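Local coordinates for RagB/SusD domain protein (Flavobacterium johnsoniae, PDB 5J5U) that binds chitin and, as a SusD homologue, probably helps capture chitin or its fragments at the cell surface, at residues A[169-174]-A[179-184]; A[215-218]-A[222-225]. One frame throughout, in Å; residues are numbered along the deposited sequence.

Contact 1 (A[169-174]-A[179-184]); sequences KGDLFY and SKWKKL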
ATOM      1  N   LYS A 169     -23.214  10.986   3.713  1.00 31.96           N
ATOM      2  CA  LYS A 169     -23.303  10.710   5.143  1.00 28.51           C
ATOM      3  C   LYS A 169     -22.542   9.443   5.507  1.00 31.97           C
ATOM      4  O   LYS A 169     -22.630   8.454   4.790  1.00 35.72           O
ATOM      5  CB  LYS A 169     -24.772  10.575   5.556  1.00 28.73           C
ATOM      6  CG  LYS A 169     -25.582  11.890   5.460  1.00 29.62           C
ATOM      7  CD  LYS A 169     -25.091  12.925   6.472  1.00 25.75           C
ATOM      8  CE  LYS A 169     -25.907  14.210   6.401  1.00 29.89           C
ATOM      9  NZ  LYS A 169     -25.606  15.161   7.516  1.00 22.79           N
ATOM     10  N   GLY A 170     -21.787   9.465   6.602  1.00 39.09           N
ATOM     11  CA  GLY A 170     -21.101   8.265   7.067  1.00 29.96           C
ATOM     12  C   GLY A 170     -19.652   8.175   6.613  1.00 27.76           C
ATOM     13  O   GLY A 170     -18.966   7.159   6.798  1.00 26.23           O
ATOM     14  N   ASP A 171     -19.195   9.261   6.015  1.00 26.96           N
ATOM     15  CA  ASP A 171     -17.857   9.351   5.473  1.00 30.20           C
ATOM     16  C   ASP A 171     -16.857   9.801   6.539  1.00 32.26           C
ATOM     17  O   ASP A 171     -16.870  10.958   6.974  1.00 37.09           O
ATOM     18  CB  ASP A 171     -17.855  10.305   4.279  1.00 26.11           C
ATOM     19  CG  ASP A 171     -16.481  10.602   3.780  1.00 27.65           C
ATOM     20  OD1 ASP A 171     -15.601   9.712   3.873  1.00 26.22           O
ATOM     21  OD2 ASP A 171     -16.286  11.724   3.265  1.00 27.20           O
ATOM     22  N   LEU A 172     -16.003   8.873   6.970  1.00 31.27           N
ATOM     23  CA  LEU A 172     -14.985   9.170   7.979  1.00 34.43           C
ATOM     24  C   LEU A 172     -13.691   9.726   7.368  1.00 28.22           C
ATOM     25  O   LEU A 172     -12.884  10.340   8.054  1.00 28.47           O
ATOM     26  CB  LEU A 172     -14.674   7.916   8.795  1.00 30.08           C
ATOM     27  CG  LEU A 172     -15.859   7.395   9.603  1.00 31.32           C
ATOM     28  CD1 LEU A 172     -15.518   6.066  10.268  1.00 34.37           C
ATOM     29  CD2 LEU A 172     -16.342   8.405  10.611  1.00 29.33           C
ATOM     30  N   PHE A 173     -13.501   9.497   6.078  1.00 28.32           N
ATOM     31  CA  PHE A 173     -12.306   9.959   5.391  1.00 26.93           C
ATOM     32  C   PHE A 173     -12.329  11.470   5.298  1.00 26.29           C
ATOM     33  O   PHE A 173     -11.328  12.150   5.515  1.00 24.24           O
ATOM     34  CB  PHE A 173     -12.218   9.387   3.966  1.00 28.23           C
ATOM     35  CG  PHE A 173     -11.928   7.910   3.887  1.00 26.88           C
ATOM     36  CD1 PHE A 173     -11.398   7.217   4.965  1.00 26.19           C
ATOM     37  CD2 PHE A 173     -12.187   7.221   2.708  1.00 21.56           C
ATOM     38  CE1 PHE A 173     -11.142   5.857   4.881  1.00 25.84           C
ATOM     39  CE2 PHE A 173     -11.925   5.861   2.601  1.00 25.66           C
ATOM     40  CZ  PHE A 173     -11.404   5.172   3.692  1.00 23.81           C
ATOM     41  N   TYR A 174     -13.495  11.985   4.936  1.00 30.65           N
ATOM     42  CA  TYR A 174     -13.603  13.365   4.503  1.00 27.42           C
ATOM     43  C   TYR A 174     -14.855  14.086   4.956  1.00 21.16           C
ATOM     44  O   TYR A 174     -15.074  15.226   4.554  1.00 34.99           O
ATOM     45  CB  TYR A 174     -13.544  13.424   2.972  1.00 30.80           C
ATOM     46  CG  TYR A 174     -12.239  12.991   2.347  1.00 25.51           C
ATOM     47  CD1 TYR A 174     -12.219  12.065   1.309  1.00 27.96           C
ATOM     48  CD2 TYR A 174     -11.036  13.521   2.772  1.00 27.82           C
ATOM     49  CE1 TYR A 174     -11.030  11.674   0.717  1.00 19.56           C
ATOM     50  CE2 TYR A 174      -9.833  13.139   2.182  1.00 29.86           C
ATOM     51  CZ  TYR A 174      -9.837  12.207   1.153  1.00 25.74           C
ATOM     52  OH  TYR A 174      -8.642  11.826   0.549  1.00 21.62           O
ATOM     53  N   SER A 179     -15.518  17.607  -2.885  1.00 33.29           N
ATOM     54  CA  SER A 179     -14.337  18.141  -3.559  1.00 27.92           C
ATOM     55  C   SER A 179     -13.116  17.270  -3.281  1.00 33.75           C
ATOM     56  O   SER A 179     -12.220  17.139  -4.115  1.00 37.24           O
ATOM     57  CB  SER A 179     -14.052  19.574  -3.112  1.00 27.15           C
ATOM     58  OG  SER A 179     -13.644  19.612  -1.752  1.00 28.21           O
ATOM     59  N   LYS A 180     -13.059  16.703  -2.085  1.00 35.33           N
ATOM     60  CA  LYS A 180     -11.956  15.821  -1.744  1.00 34.91           C
ATOM     61  C   LYS A 180     -12.180  14.462  -2.416  1.00 29.86           C
ATOM     62  O   LYS A 180     -11.237  13.810  -2.873  1.00 27.86           O
ATOM     63  CB  LYS A 180     -11.812  15.696  -0.222  1.00 30.81           C
ATOM     64  CG  LYS A 180     -11.106  16.898   0.428  1.00 28.45           C
ATOM     65  CD  LYS A 180     -10.966  16.705   1.935  1.00 34.80           C
ATOM     66  CE  LYS A 180     -10.033  17.717   2.572  1.00 32.83           C
ATOM     67  NZ  LYS A 180      -8.794  17.857   1.776  1.00 40.05           N
ATOM     68  N   TRP A 181     -13.438  14.056  -2.518  1.00 26.42           N
ATOM     69  CA  TRP A 181     -13.730  12.798  -3.171  1.00 27.47           C
ATOM     70  C   TRP A 181     -13.337  12.833  -4.651  1.00 27.94           C
ATOM     71  O   TRP A 181     -12.852  11.832  -5.199  1.00 22.50           O
ATOM     72  CB  TRP A 181     -15.202  12.433  -2.998  1.00 24.76           C
ATOM     73  CG  TRP A 181     -15.444  11.758  -1.687  1.00 28.98           C
ATOM     74  CD1 TRP A 181     -15.967  12.317  -0.556  1.00 27.76           C
ATOM     75  CD2 TRP A 181     -15.104  10.410  -1.347  1.00 25.16           C
ATOM     76  NE1 TRP A 181     -16.003  11.392   0.455  1.00 25.58           N
ATOM     77  CE2 TRP A 181     -15.476  10.213  -0.001  1.00 25.36           C
ATOM     78  CE3 TRP A 181     -14.526   9.352  -2.050  1.00 22.86           C
ATOM     79  CZ2 TRP A 181     -15.294   8.996   0.655  1.00 28.74           C
ATOM     80  CZ3 TRP A 181     -14.352   8.138  -1.402  1.00 26.68           C
ATOM     81  CH2 TRP A 181     -14.735   7.966  -0.065  1.00 28.89           C
ATOM     82  N   LYS A 182     -13.502  13.990  -5.289  1.00 31.09           N
ATOM     83  CA  LYS A 182     -13.076  14.131  -6.684  1.00 32.56           C
ATOM     84  C   LYS A 182     -11.586  13.853  -6.835  1.00 29.14           C
ATOM     85  O   LYS A 182     -11.173  12.989  -7.627  1.00 27.85           O
ATOM     86  CB  LYS A 182     -13.409  15.527  -7.212  1.00 31.06           C
ATOM     87  CG  LYS A 182     -14.901  15.743  -7.420  1.00 30.23           C
ATOM     88  CD  LYS A 182     -15.229  17.142  -7.920  1.00 34.70           C
ATOM     89  CE  LYS A 182     -16.640  17.170  -8.506  1.00 35.54           C
ATOM     90  NZ  LYS A 182     -16.667  17.184 -10.012  1.00 41.68           N
ATOM     91  N   LYS A 183     -10.777  14.556  -6.049  1.00 30.44           N
ATOM     92  CA  LYS A 183      -9.324  14.407  -6.139  1.00 32.10           C
ATOM     93  C   LYS A 183      -8.846  13.020  -5.698  1.00 28.13           C
ATOM     94  O   LYS A 183      -7.860  12.514  -6.243  1.00 26.36           O
ATOM     95  CB  LYS A 183      -8.638  15.488  -5.313  1.00 28.94           C
ATOM     96  CG  LYS A 183      -9.094  16.892  -5.689  1.00 32.29           C
ATOM     97  CD  LYS A 183      -8.321  17.951  -4.931  1.00 36.63           C
ATOM     98  CE  LYS A 183      -9.104  18.384  -3.699  1.00 28.53           C
ATOM     99  NZ  LYS A 183      -8.322  19.366  -2.904  1.00 39.72           N
ATOM    100  N   LEU A 184      -9.549  12.396  -4.746  1.00 23.20           N
ATOM    101  CA  LEU A 184      -9.226  11.016  -4.355  1.00 29.76           C
ATOM    102  C   LEU A 184      -9.451  10.076  -5.532  1.00 27.87           C
ATOM    103  O   LEU A 184      -8.638   9.175  -5.787  1.00 22.76           O
ATOM    104  CB  LEU A 184     -10.066  10.541  -3.162  1.00 25.30           C
ATOM    105  CG  LEU A 184      -9.938   9.031  -2.904  1.00 28.95           C
ATOM    106  CD1 LEU A 184      -8.564   8.670  -2.396  1.00 20.13           C
ATOM    107  CD2 LEU A 184     -11.010   8.516  -1.955  1.00 23.02           C
TER
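Tyr174 and Lys180 mark the closest backbone approach, 6.9 Å between their CA atoms, where the irregular chain 169-174 runs beside helix residues 179-184. Over the centre of one face of the Tyr174 ring sits Lys180 CB, a CH-pi contact 3.8 Å from the centroid, while CB of Phe173 covers the opposite face; Tyr174 OH and Lys180 NZ both go on to Asp222 (carbonyl O and carboxylate, respectively). The edge of the Tyr174 ring, at CD1, points at the face of the five-membered ring of Trp181, a T-shaped pair with centroids 5.3 Å apart and planes at 87°. The loop after helix 143-160 folds back here on the start of helix 178-195, in a mostly helical SusD-like chain of the TPR clan. Trp181 NE1 donates to Asp171 OD2 at 2.8 Å, the oxygen close to the indole plane, the N-H above the carboxylate plane. Asp171 CG, anti to the backbone N (chi1 172°), swings the carboxylate across to the indole edge; OD2 also accepts from Gly176 N, OD1 from Gln24 NE2 of helix 16-29 and weakly from the amides of Phe173 and Tyr174. Phe173 CD2 meets Trp181 CH2 at 3.8 Å, and Leu184 CD2 touches Tyr174 CE1 at 4.1 Å.

Contact 2 (A[215-218]-A[222-225]); sequences GVFE and DNCL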
ATOM      1  N   GLY A 215      -7.409  16.559 -11.860  1.00 29.13           N
ATOM      2  CA  GLY A 215      -6.933  17.091 -10.593  1.00 26.50           C
ATOM      3  C   GLY A 215      -6.733  16.108  -9.450  1.00 31.42           C
ATOM      4  O   GLY A 215      -7.702  15.650  -8.846  1.00 26.93           O
ATOM      5  N   VAL A 216      -5.476  15.808  -9.119  1.00 27.49           N
ATOM      6  CA  VAL A 216      -5.201  14.908  -7.998  1.00 27.31           C
ATOM      7  C   VAL A 216      -5.058  15.683  -6.692  1.00 32.37           C
ATOM      8  O   VAL A 216      -5.410  16.860  -6.625  1.00 36.81           O
ATOM      9  CB  VAL A 216      -3.935  14.046  -8.242  1.00 25.76           C
ATOM     10  CG1 VAL A 216      -4.160  13.092  -9.413  1.00 21.10           C
ATOM     11  CG2 VAL A 216      -2.698  14.918  -8.455  1.00 23.14           C
ATOM     12  N   PHE A 217      -4.551  15.021  -5.654  1.00 28.35           N
ATOM     13  CA  PHE A 217      -4.328  15.673  -4.367  1.00 32.12           C
ATOM     14  C   PHE A 217      -3.495  16.934  -4.554  1.00 28.83           C
ATOM     15  O   PHE A 217      -2.583  16.962  -5.409  1.00 25.35           O
ATOM     16  CB  PHE A 217      -3.632  14.724  -3.395  1.00 31.85           C
ATOM     17  CG  PHE A 217      -4.513  13.628  -2.870  1.00 29.24           C
ATOM     18  CD1 PHE A 217      -5.889  13.709  -2.988  1.00 28.74           C
ATOM     19  CD2 PHE A 217      -3.960  12.517  -2.242  1.00 25.14           C
ATOM     20  CE1 PHE A 217      -6.695  12.701  -2.492  1.00 29.69           C
ATOM     21  CE2 PHE A 217      -4.762  11.510  -1.747  1.00 26.24           C
ATOM     22  CZ  PHE A 217      -6.132  11.602  -1.872  1.00 25.82           C
ATOM     23  N   GLU A 218      -3.813  17.981  -3.789  1.00 26.47           N
ATOM     24  CA  GLU A 218      -3.072  19.248  -3.936  1.00 31.61           C
ATOM     25  C   GLU A 218      -2.169  19.539  -2.740  1.00 28.68           C
ATOM     26  O   GLU A 218      -1.285  20.376  -2.832  1.00 34.34           O
ATOM     27  CB  GLU A 218      -4.013  20.433  -4.183  1.00 32.28           C
ATOM     28  CG  GLU A 218      -4.653  20.411  -5.578  1.00 38.35           C
ATOM     29  CD  GLU A 218      -5.779  21.424  -5.742  1.00 48.56           C
ATOM     30  OE1 GLU A 218      -5.483  22.642  -5.669  1.00 53.06           O
ATOM     31  OE2 GLU A 218      -6.951  21.008  -5.918  1.00 47.83           O
ATOM     32  N   ASP A 222      -5.303  16.776   1.805  1.00 24.77           N
ATOM     33  CA  ASP A 222      -6.221  15.988   1.008  1.00 26.31           C
ATOM     34  C   ASP A 222      -6.044  14.477   1.182  1.00 27.22           C
ATOM     35  O   ASP A 222      -6.857  13.702   0.681  1.00 26.92           O
ATOM     36  CB  ASP A 222      -6.041  16.355  -0.464  1.00 30.41           C
ATOM     37  CG  ASP A 222      -6.463  17.779  -0.757  1.00 33.73           C
ATOM     38  OD1 ASP A 222      -7.343  18.285  -0.026  1.00 35.19           O
ATOM     39  OD2 ASP A 222      -5.935  18.385  -1.719  1.00 31.80           O
ATOM     40  N   ASN A 223      -4.978  14.070   1.876  1.00 25.48           N
ATOM     41  CA  ASN A 223      -4.690  12.652   2.139  1.00 25.90           C
ATOM     42  C   ASN A 223      -5.891  11.854   2.618  1.00 26.17           C
ATOM     43  O   ASN A 223      -6.707  12.354   3.382  1.00 25.97           O
ATOM     44  CB  ASN A 223      -3.576  12.510   3.166  1.00 20.96           C
ATOM     45  CG  ASN A 223      -2.240  12.841   2.604  1.00 19.99           C
ATOM     46  OD1 ASN A 223      -2.148  13.289   1.469  1.00 26.75           O
ATOM     47  ND2 ASN A 223      -1.182  12.616   3.383  1.00 17.04           N
ATOM     48  N   CYS A 224      -5.989  10.610   2.160  1.00 22.28           N
ATOM     49  CA  CYS A 224      -7.043   9.720   2.613  1.00 23.66           C
ATOM     50  C   CYS A 224      -6.628   8.969   3.886  1.00 24.11           C
ATOM     51  O   CYS A 224      -5.769   8.086   3.850  1.00 22.69           O
ATOM     52  CB  CYS A 224      -7.411   8.740   1.506  1.00 18.65           C
ATOM     53  SG  CYS A 224      -8.859   7.824   1.875  1.00 23.16           S
ATOM     54  N   LEU A 225      -7.244   9.349   5.000  1.00 30.53           N
ATOM     55  CA  LEU A 225      -6.914   8.865   6.346  1.00 24.90           C
ATOM     56  C   LEU A 225      -8.100   8.294   7.054  1.00 20.45           C
ATOM     57  O   LEU A 225      -9.213   8.783   6.893  1.00 26.69           O
ATOM     58  CB  LEU A 225      -6.391  10.004   7.235  1.00 25.09           C
ATOM     59  CG  LEU A 225      -4.959  10.497   7.243  1.00 31.74           C
ATOM     60  CD1 LEU A 225      -3.982   9.339   7.200  1.00 29.55           C
ATOM     61  CD2 LEU A 225      -4.772  11.476   6.106  1.00 27.89           C
TER
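The Phe217 ring carries the backbone of 222-225 across one face: Asp222 O stands 3.3 Å above its plane, displaced toward the rim, and Asn223 N lies over the same face. The ring plane and the Asp222 carboxylate plane are 48° apart, and Asp222 CB packs against ring atom CD1 of Phe217 at 3.7 Å. Cys224 N approaches CZ of Phe217 obliquely, at 4.2 Å. Elsewhere round this side chain stand Leu184 of helix 178-195 and Tyr337 and Ser340 of helix 337-349. With CG beside the backbone N and anti to the carbonyl carbon (chi1 -73°), the ring lies against the Asp222-Asn223 peptide. An alanine here is likely to open a gap between that peptide and helices 178-195 and 337-349.

The polar tie is Glu218 N to Asp222 OD2, 3.0 Å and fairly straight at 162°, using the anti lone pair of the oxygen. Asp222 is itself anchored by salt bridges, OD1 with Lys180 and OD2 with Lys183, which probably offset the nearby negative charge of Glu218. A carboxylate accepting a main-chain N-H from four residues earlier closes the loop between helix 201-214 and strand 224-226; the strand pairs antiparallel with 332-335 in a two-stranded ribbon amid the helices of the SusD fold.

In the fold
Both contacts are largely buried and lie on the same side of the chain's centre, their own centres about 10 Å apart, and helix 178-195 serves both. Contact 1 is mainly aromatic, pinning a loop to that helix, with one buried indole-to-carboxylate bond; contact 2 folds a short loop on itself, mixing a ring against a peptide with a main-chain-to-carboxylate bond, and Glu218 brings it to the surface. They meet directly at Asp222, whose carbonyl O is probably hydrogen-bonded by Tyr174 OH, 2.6 Å away. The principle illustrated is that consecutive local closures, contact 1 and then contact 2, can share one helix and be joined by a salt bridge and a hydroxyl-to-carbonyl bond.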